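Local coordinates for protein MAN26A (Cellulomonas fimi, PDB 2X2Y) that probably hydrolyses internal beta-1,4-mannosidic linkages in mannans, as the catalytic and Ig-like part of a longer family 26 endo-mannanase, at residues Gly31-His36 with Phe351-Ser356; Thr40-Thr45 with Thr321-Asp326; Lys302-Ile307 with Ala347-Thr352. The protein carries 2 engineered substitutions. One frame throughout, in Å; residues are numbered along the deposited sequence.

Contact 1: residues Gly31-His36 with Phe351-Ser356; sequences GILFGH and FTLFAS. With MG (magnesium ion), chain C.
Ile32 and Leu33 run parallel to Thr352 and Leu353, and three backbone hydrogen bonds join the two strands in ladder fashion: Ile32 N to Phe351 O (2.9 Å), Leu353 N to Ile32 O and Phe34 N to Leu353 O (2.9 Å). Ile32 thus uses both its amide and its carbonyl. The Phe351 ring folds back over the start of the first strand, with Gly31 CA 4.0 Å from its centroid as a CH-pi contact over the face. Glycine suits this place, because a side chain on Gly31 would run into Leu353 CG. The same ring also touches Ile32 obliquely, with Ile32 CG2 3.7 Å from Phe351 CE2. On the opposite face of the sheet, the leucines touch through Leu33 CD2 and Leu353 CD1 (3.8 Å), branched apolar ends that pack closely together on that face. At the end of the ladder, Phe34 holds its CG anti to the backbone N (chi1 172°), bringing ring atom CD2 to 3.5 Å from Phe354 CE2. These two rings are nearly parallel, at 26°, but slid so far apart that they barely overlap; Phe34 CB, rather than its ring, sits over the Phe354 face. Phe343 packs edge-to-face with Phe34, and Val56 of helix 55-60 touches both phenylalanines. Thr352 turns its hydroxyl away from the leucines: OG1 (2.5 Å) and O (2.3 Å) of Thr352 chelate the magnesium ion, while OG1 also hydrogen-bonds to Tyr346 O. The short strand 352-353 is thereby held both by the metal and by strand 32-37, an early strand of the parallel barrel that defines the TIM-barrel (beta/alpha)8 fold of family 26 and clan GH-A.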
loop_
_atom_site.group_PDB
_atom_site.type_symbol
_atom_site.label_atom_id
_atom_site.label_comp_id
_atom_site.label_asym_id
_atom_site.label_seq_id
_atom_site.Cartn_x
_atom_site.Cartn_y
_atom_site.Cartn_z
ATOM N N GLY A 31 -1.914 13.027 -17.031
ATOM C CA GLY A 31 -0.640 12.350 -17.203
ATOM C C GLY A 31 -0.473 11.290 -16.135
ATOM O O GLY A 31 -1.006 11.420 -15.029
ATOM N N ILE A 32 0.254 10.231 -16.469
ATOM C CA ILE A 32 0.490 9.143 -15.527
ATOM C C ILE A 32 1.980 9.092 -15.173
ATOM O O ILE A 32 2.835 9.048 -16.055
ATOM C CB ILE A 32 -0.092 7.772 -16.049
ATOM C CG1 ILE A 32 -0.172 6.753 -14.907
ATOM C CG2 ILE A 32 0.687 7.245 -17.279
ATOM C CD1 ILE A 32 -1.043 5.558 -15.182
ATOM N N LEU A 33 2.291 9.147 -13.881
ATOM C CA LEU A 33 3.684 9.140 -13.452
ATOM C C LEU A 33 4.254 7.732 -13.588
ATOM O O LEU A 33 3.658 6.780 -13.095
ATOM C CB LEU A 33 3.849 9.634 -12.003
ATOM C CG LEU A 33 3.137 10.821 -11.335
ATOM C CD1 LEU A 33 4.096 11.489 -10.341
ATOM C CD2 LEU A 33 2.545 11.858 -12.269
ATOM N N PHE A 34 5.397 7.600 -14.258
ATOM C CA PHE A 34 6.056 6.300 -14.365
ATOM C C PHE A 34 6.846 6.010 -13.104
ATOM O O PHE A 34 7.554 6.885 -12.593
ATOM C CB PHE A 34 6.980 6.206 -15.588
ATOM C CG PHE A 34 7.812 4.944 -15.614
ATOM C CD1 PHE A 34 7.219 3.705 -15.867
ATOM C CD2 PHE A 34 9.180 4.990 -15.342
ATOM C CE1 PHE A 34 7.986 2.524 -15.874
ATOM C CE2 PHE A 34 9.954 3.825 -15.335
ATOM C CZ PHE A 34 9.360 2.590 -15.603
ATOM N N GLY A 35 6.728 4.780 -12.612
ATOM C CA GLY A 35 7.419 4.376 -11.403
ATOM C C GLY A 35 8.290 3.162 -11.599
ATOM O O GLY A 35 8.013 2.313 -12.441
ATOM N N HIS A 36 9.349 3.069 -10.808
ATOM C CA HIS A 36 10.249 1.930 -10.886
ATOM C C HIS A 36 10.726 1.539 -9.495
ATOM O O HIS A 36 11.157 2.387 -8.713
ATOM C CB HIS A 36 11.428 2.233 -11.823
ATOM C CG HIS A 36 12.315 1.053 -12.082
ATOM N ND1 HIS A 36 13.688 1.156 -12.167
ATOM C CD2 HIS A 36 12.025 -0.257 -12.260
ATOM C CE1 HIS A 36 14.203 -0.037 -12.402
ATOM N NE2 HIS A 36 13.216 -0.914 -12.459
ATOM N N PHE A 351 2.144 11.536 -22.464
ATOM C CA PHE A 351 1.239 11.149 -21.372
ATOM C C PHE A 351 1.955 10.536 -20.161
ATOM O O PHE A 351 1.456 10.621 -19.038
ATOM C CB PHE A 351 0.150 10.192 -21.878
ATOM C CG PHE A 351 -0.979 9.974 -20.895
ATOM C CD1 PHE A 351 -1.931 10.969 -20.670
ATOM C CD2 PHE A 351 -1.095 8.770 -20.201
ATOM C CE1 PHE A 351 -2.973 10.771 -19.756
ATOM C CE2 PHE A 351 -2.136 8.557 -19.292
ATOM C CZ PHE A 351 -3.073 9.554 -19.067
ATOM N N THR A 352 3.099 9.895 -20.389
ATOM C CA THR A 352 3.886 9.335 -19.288
ATOM C C THR A 352 4.778 10.414 -18.689
ATOM O O THR A 352 5.513 11.087 -19.413
ATOM C CB THR A 352 4.743 8.135 -19.726
ATOM O OG1 THR A 352 5.576 8.510 -20.830
ATOM C CG2 THR A 352 3.867 6.975 -20.124
ATOM N N LEU A 353 4.696 10.589 -17.375
ATOM C CA LEU A 353 5.465 11.631 -16.700
ATOM C C LEU A 353 6.658 11.068 -15.920
ATOM O O LEU A 353 6.536 10.071 -15.209
ATOM C CB LEU A 353 4.565 12.469 -15.791
ATOM C CG LEU A 353 3.312 13.148 -16.377
ATOM C CD1 LEU A 353 2.680 14.039 -15.328
ATOM C CD2 LEU A 353 3.601 13.958 -17.635
ATOM N N PHE A 354 7.810 11.712 -16.085
ATOM C CA PHE A 354 9.050 11.324 -15.422
ATOM C C PHE A 354 9.466 12.411 -14.417
ATOM O O PHE A 354 8.791 13.427 -14.312
ATOM C CB PHE A 354 10.129 11.000 -16.465
ATOM C CG PHE A 354 9.932 9.664 -17.136
ATOM C CD1 PHE A 354 8.854 9.444 -18.004
ATOM C CD2 PHE A 354 10.814 8.617 -16.897
ATOM C CE1 PHE A 354 8.656 8.198 -18.613
ATOM C CE2 PHE A 354 10.634 7.370 -17.510
ATOM C CZ PHE A 354 9.548 7.161 -18.361
ATOM N N ALA A 355 10.540 12.185 -13.664
ATOM C CA ALA A 355 10.912 13.055 -12.528
ATOM C C ALA A 355 10.894 14.557 -12.830
ATOM O O ALA A 355 10.310 15.338 -12.071
ATOM C CB ALA A 355 12.266 12.651 -11.948
ATOM N N SER A 356 11.513 14.941 -13.949
ATOM C CA SER A 356 11.677 16.342 -14.317
ATOM C C SER A 356 10.352 17.018 -14.680
ATOM O O SER A 356 10.271 18.242 -14.714
ATOM C CB SER A 356 12.703 16.490 -15.453
ATOM O OG SER A 356 12.137 16.138 -16.703
HETATM MG MG MG C . 6.838 10.663 -21.283
HETATM O O HOH W 1 8.195 12.275 -20.931
#

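Contact 2: residues Thr40-Thr45 with Thr321-Asp326; sequences TSFGLT and TWRNAD. Engineered in segment 321-326: Arg323 (natural residue Ala), Ala325 (natural residue Phe). With FMT (formic acid), chain D.
Phe42 and Arg323 meet where loops following two neighbouring strands of the (beta/alpha)8 barrel, 32-37 and 318-321, lie side by side at the end of the barrel that carries the active site. Arg323, an engineered residue in place of alanine, sets NE over the centre of the Phe42 ring, with CZ of Arg323 4.5 Å from the ring centroid in a cation-pi contact. The guanidinium stands steeply on the ring, its plane turned by 71°, and NH2 of Arg323 comes within 3.6 Å of Phe42 CE1. A serine in place of Phe42 would probably deprive the guanidinium of this aromatic support and leave it free to swing. Ala325, engineered from phenylalanine, lays its CB over one face of the guanidinium. Beside it, the Leu44 methyl CD2 rests 3.7 Å from Asp326 CA and against the Asn324 carbonyl. Further out, Asn324 is held by its amide: OD1 accepts from the backbone N of Val332 and Phe331, and ND2 donates to Asp55. Arg323 lies about 9 Å, side chain to side chain, from Glu282, the predicted nucleophile. Between the loops, water 2 accepts from Asn324 N at 2.8 Å and hydrogen-bonds to Phe42 O at 2.9 Å.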
loop_
_atom_site.group_PDB
_atom_site.type_symbol
_atom_site.label_atom_id
_atom_site.label_comp_id
_atom_site.label_asym_id
_atom_site.label_seq_id
_atom_site.Cartn_x
_atom_site.Cartn_y
_atom_site.Cartn_z
ATOM N N THR A 40 17.207 3.340 -8.000
ATOM C CA THR A 40 18.581 3.791 -7.776
ATOM C C THR A 40 19.414 2.856 -6.905
ATOM O O THR A 40 20.556 3.183 -6.565
ATOM C CB THR A 40 18.640 5.209 -7.141
ATOM O OG1 THR A 40 17.950 5.210 -5.881
ATOM C CG2 THR A 40 18.064 6.287 -8.081
ATOM N N SER A 41 18.846 1.716 -6.522
ATOM C CA SER A 41 19.561 0.751 -5.686
ATOM C C SER A 41 19.870 -0.569 -6.396
ATOM O O SER A 41 20.768 -1.295 -5.976
ATOM C CB SER A 41 18.812 0.493 -4.373
ATOM O OG SER A 41 17.503 0.031 -4.621
ATOM N N PHE A 42 19.121 -0.871 -7.453
ATOM C CA PHE A 42 19.364 -2.049 -8.286
ATOM C C PHE A 42 19.349 -1.595 -9.744
ATOM O O PHE A 42 18.393 -0.941 -10.190
ATOM C CB PHE A 42 18.280 -3.121 -8.078
ATOM C CG PHE A 42 18.401 -3.890 -6.785
ATOM C CD1 PHE A 42 19.035 -5.132 -6.755
ATOM C CD2 PHE A 42 17.856 -3.391 -5.603
ATOM C CE1 PHE A 42 19.142 -5.853 -5.561
ATOM C CE2 PHE A 42 17.954 -4.101 -4.412
ATOM C CZ PHE A 42 18.595 -5.331 -4.386
ATOM N N GLY A 43 20.412 -1.929 -10.474
ATOM C CA GLY A 43 20.506 -1.597 -11.894
ATOM C C GLY A 43 21.456 -2.495 -12.654
ATOM O O GLY A 43 22.364 -3.079 -12.066
ATOM N N LEU A 44 21.252 -2.600 -13.968
ATOM C CA LEU A 44 22.113 -3.431 -14.816
ATOM C C LEU A 44 23.105 -2.603 -15.621
ATOM O O LEU A 44 24.019 -3.158 -16.216
ATOM C CB LEU A 44 21.296 -4.313 -15.778
ATOM C CG LEU A 44 20.069 -5.140 -15.354
ATOM C CD1 LEU A 44 19.938 -6.308 -16.301
ATOM C CD2 LEU A 44 20.127 -5.643 -13.924
ATOM N N THR A 45 22.908 -1.281 -15.649
ATOM C CA THR A 45 23.768 -0.372 -16.412
ATOM C C THR A 45 24.406 0.687 -15.528
ATOM O O THR A 45 25.136 1.545 -16.020
ATOM C CB THR A 45 22.997 0.365 -17.548
ATOM O OG1 THR A 45 22.087 1.327 -16.989
ATOM C CG2 THR A 45 22.241 -0.620 -18.449
ATOM N N THR A 321 6.564 -0.167 -12.450
ATOM C CA THR A 321 7.076 -1.489 -12.754
ATOM C C THR A 321 8.197 -1.906 -11.785
ATOM O O THR A 321 8.657 -1.108 -10.964
ATOM C CB THR A 321 7.442 -1.683 -14.260
ATOM O OG1 THR A 321 7.417 -3.084 -14.557
ATOM C CG2 THR A 321 8.812 -1.072 -14.614
ATOM N N TRP A 322 8.609 -3.163 -11.878
ATOM C CA TRP A 322 9.364 -3.778 -10.809
ATOM C C TRP A 322 10.888 -3.688 -10.975
ATOM O O TRP A 322 11.405 -3.094 -11.920
ATOM C CB TRP A 322 8.881 -5.224 -10.549
ATOM C CG TRP A 322 9.005 -5.627 -9.087
ATOM C CD1 TRP A 322 9.763 -6.652 -8.569
ATOM C CD2 TRP A 322 8.380 -4.983 -7.960
ATOM N NE1 TRP A 322 9.639 -6.685 -7.194
ATOM C CE2 TRP A 322 8.796 -5.677 -6.796
ATOM C CE3 TRP A 322 7.511 -3.885 -7.821
ATOM C CZ2 TRP A 322 8.365 -5.311 -5.508
ATOM C CZ3 TRP A 322 7.082 -3.524 -6.534
ATOM C CH2 TRP A 322 7.512 -4.239 -5.400
ATOM N N ARG A 323 11.588 -4.296 -10.032
ATOM C CA ARG A 323 12.995 -4.067 -9.810
ATOM C C ARG A 323 13.923 -4.719 -10.844
ATOM O O ARG A 323 13.665 -5.824 -11.339
ATOM C CB ARG A 323 13.292 -4.437 -8.352
ATOM C CG ARG A 323 14.451 -5.320 -8.044
ATOM C CD ARG A 323 14.043 -6.101 -6.808
ATOM N NE ARG A 323 15.172 -6.619 -6.057
ATOM C CZ ARG A 323 15.437 -7.909 -5.885
ATOM N NH1 ARG A 323 14.667 -8.842 -6.419
ATOM N NH2 ARG A 323 16.490 -8.262 -5.172
ATOM N N ASN A 324 14.972 -3.983 -11.205
ATOM C CA ASN A 324 16.001 -4.481 -12.114
ATOM C C ASN A 324 17.096 -5.215 -11.343
ATOM O O ASN A 324 18.179 -4.682 -11.108
ATOM C CB ASN A 324 16.571 -3.345 -12.985
ATOM C CG ASN A 324 15.717 -3.056 -14.225
ATOM O OD1 ASN A 324 14.488 -3.263 -14.238
ATOM N ND2 ASN A 324 16.371 -2.571 -15.280
ATOM N N ALA A 325 16.790 -6.450 -10.955
ATOM C CA ALA A 325 17.658 -7.259 -10.091
ATOM C C ALA A 325 18.894 -7.772 -10.824
ATOM O O ALA A 325 20.021 -7.495 -10.404
ATOM C CB ALA A 325 16.877 -8.419 -9.476
ATOM N N ASP A 326 18.683 -8.507 -11.915
ATOM C CA ASP A 326 19.783 -9.092 -12.698
ATOM C C ASP A 326 19.361 -9.338 -14.145
ATOM O O ASP A 326 18.223 -9.045 -14.506
ATOM C CB ASP A 326 20.329 -10.384 -12.044
ATOM C CG ASP A 326 19.236 -11.377 -11.689
ATOM O OD1 ASP A 326 18.354 -11.656 -12.531
ATOM O OD2 ASP A 326 19.261 -11.886 -10.550
HETATM C C FMT D . 10.495 -8.701 -4.430
HETATM O O1 FMT D . 11.095 -7.650 -4.181
HETATM O O2 FMT D . 11.036 -9.755 -4.771
HETATM O O HOH W 2 15.532 -1.443 -10.048
#

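Contact 3: residues Lys302-Ile307 with Ala347-Thr352; sequences KVLAAI and AADPFT. With MG (magnesium ion), chain C.
Leu304 leaves helix 299-308 with its CB directed at the turn 349-352, and with CG anti to the backbone N (chi1 -176°) the chain reaches straight across before it forks. The CD1 branch meets Thr352 CG2. Leu304 CD1 also lies 3.9 Å from Phe351 CD2, at the edge of that ring. The CD2 branch is pressed against Asp349, 3.5 Å from its CG and almost as near its CB, and also touches Thr352 CG2 at 3.7 Å. A leucine suits this place since its two methyls can lie against Asp349, Phe351 and Thr352 of the turn at once. Ile307, one helical turn on, reaches toward Phe351 more loosely. Each carboxylate oxygen of Asp349 has a partner: OD1 takes Phe351 N at 3.0 Å through its anti lone pair, an Asx turn, and OD2 forms a salt bridge with Lys308. The group is thus directed away from the metal, to which Asp349 gives its backbone O (2.4 Å). Ala347 O, at the end of helix 340-348, binds the ion at 2.3 Å, and water 1 joins it with the two Thr352 oxygens. The helix end and the type I beta turn together make a magnesium site built mainly of main-chain carbonyls.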
loop_
_atom_site.group_PDB
_atom_site.type_symbol
_atom_site.label_atom_id
_atom_site.label_comp_id
_atom_site.label_asym_id
_atom_site.label_seq_id
_atom_site.Cartn_x
_atom_site.Cartn_y
_atom_site.Cartn_z
ATOM N N LYS A 302 1.603 -0.657 -26.310
ATOM C CA LYS A 302 0.268 -1.245 -26.417
ATOM C C LYS A 302 -0.562 -1.028 -25.151
ATOM O O LYS A 302 -1.745 -0.686 -25.237
ATOM C CB LYS A 302 0.342 -2.736 -26.754
ATOM C CG LYS A 302 0.565 -2.990 -28.214
ATOM C CD LYS A 302 1.117 -4.370 -28.461
ATOM C CE LYS A 302 0.057 -5.322 -28.929
ATOM N NZ LYS A 302 0.712 -6.528 -29.498
ATOM N N VAL A 303 0.067 -1.227 -23.991
ATOM C CA VAL A 303 -0.569 -1.003 -22.695
ATOM C C VAL A 303 -0.927 0.474 -22.568
ATOM O O VAL A 303 -2.053 0.821 -22.195
ATOM C CB VAL A 303 0.343 -1.458 -21.508
ATOM C CG1 VAL A 303 -0.168 -0.921 -20.168
ATOM C CG2 VAL A 303 0.476 -2.980 -21.468
ATOM N N LEU A 304 0.031 1.339 -22.893
ATOM C CA LEU A 304 -0.192 2.777 -22.786
ATOM C C LEU A 304 -1.300 3.257 -23.732
ATOM O O LEU A 304 -2.181 4.014 -23.316
ATOM C CB LEU A 304 1.111 3.572 -22.990
ATOM C CG LEU A 304 1.006 5.095 -22.811
ATOM C CD1 LEU A 304 0.642 5.499 -21.374
ATOM C CD2 LEU A 304 2.298 5.743 -23.240
ATOM N N ALA A 305 -1.259 2.801 -24.987
ATOM C CA ALA A 305 -2.316 3.117 -25.968
ATOM C C ALA A 305 -3.709 2.687 -25.479
ATOM O O ALA A 305 -4.683 3.434 -25.651
ATOM C CB ALA A 305 -2.011 2.509 -27.331
ATOM N N ALA A 306 -3.798 1.507 -24.860
ATOM C CA ALA A 306 -5.063 1.003 -24.311
ATOM C C ALA A 306 -5.585 1.865 -23.157
ATOM O O ALA A 306 -6.788 2.106 -23.040
ATOM C CB ALA A 306 -4.920 -0.463 -23.869
ATOM N N ILE A 307 -4.668 2.327 -22.316
ATOM C CA ILE A 307 -4.989 3.256 -21.235
ATOM C C ILE A 307 -5.423 4.621 -21.774
ATOM O O ILE A 307 -6.464 5.144 -21.363
ATOM C CB ILE A 307 -3.809 3.388 -20.223
ATOM C CG1 ILE A 307 -3.613 2.065 -19.469
ATOM C CG2 ILE A 307 -4.041 4.545 -19.249
ATOM C CD1 ILE A 307 -2.337 1.973 -18.671
ATOM N N ALA A 347 8.329 5.895 -22.889
ATOM C CA ALA A 347 8.882 6.968 -22.063
ATOM C C ALA A 347 8.774 8.363 -22.712
ATOM O O ALA A 347 8.573 9.374 -22.019
ATOM C CB ALA A 347 10.325 6.659 -21.716
ATOM N N ALA A 348 8.912 8.407 -24.036
ATOM C CA ALA A 348 8.852 9.657 -24.793
ATOM C C ALA A 348 7.413 10.122 -25.057
ATOM O O ALA A 348 7.187 11.261 -25.447
ATOM C CB ALA A 348 9.640 9.521 -26.116
ATOM N N ASP A 349 6.441 9.243 -24.855
ATOM C CA ASP A 349 5.033 9.626 -24.982
ATOM C C ASP A 349 4.709 10.753 -24.002
ATOM O O ASP A 349 5.038 10.653 -22.822
ATOM C CB ASP A 349 4.132 8.418 -24.730
ATOM C CG ASP A 349 2.696 8.639 -25.192
ATOM O OD1 ASP A 349 1.972 9.447 -24.574
ATOM O OD2 ASP A 349 2.279 7.970 -26.161
ATOM N N PRO A 350 4.069 11.840 -24.489
ATOM C CA PRO A 350 3.791 12.979 -23.593
ATOM C C PRO A 350 2.863 12.658 -22.409
ATOM O O PRO A 350 2.823 13.426 -21.456
ATOM C CB PRO A 350 3.154 14.027 -24.524
ATOM C CG PRO A 350 2.647 13.247 -25.702
ATOM C CD PRO A 350 3.587 12.083 -25.866
ATOM N N PHE A 351 2.144 11.536 -22.464
ATOM C CA PHE A 351 1.239 11.149 -21.372
ATOM C C PHE A 351 1.955 10.536 -20.161
ATOM O O PHE A 351 1.456 10.621 -19.038
ATOM C CB PHE A 351 0.150 10.192 -21.878
ATOM C CG PHE A 351 -0.979 9.974 -20.895
ATOM C CD1 PHE A 351 -1.931 10.969 -20.670
ATOM C CD2 PHE A 351 -1.095 8.770 -20.201
ATOM C CE1 PHE A 351 -2.973 10.771 -19.756
ATOM C CE2 PHE A 351 -2.136 8.557 -19.292
ATOM C CZ PHE A 351 -3.073 9.554 -19.067
ATOM N N THR A 352 3.099 9.895 -20.389
ATOM C CA THR A 352 3.886 9.335 -19.288
ATOM C C THR A 352 4.778 10.414 -18.689
ATOM O O THR A 352 5.513 11.087 -19.413
ATOM C CB THR A 352 4.743 8.135 -19.726
ATOM O OG1 THR A 352 5.576 8.510 -20.830
ATOM C CG2 THR A 352 3.867 6.975 -20.124
HETATM MG MG MG C . 6.838 10.663 -21.283
HETATM O O HOH W 1 8.195 12.275 -20.931
#

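In the fold
From the N terminus, the first segment to take part lies on strand 32-37, which contact 1 joins to 351-356 across 314 intervening residues, the longest loop of the three. Contact 2 falls within that span, bringing the loop after the same strand against the one after strand 318-321. Contact 3 bridges only 39 residues, from helix 299-308 to the end of helix 340-348; it crosses contact 2 along the chain and shares Phe351 and Thr352, the magnesium ion and water 1 with contact 1. Contacts 1 and 2 also touch directly, with Gly35 O 2.9 Å from Thr321 N. Together they tie strand 32-37, its neighbour 318-321 and the outer helices where the barrel closes.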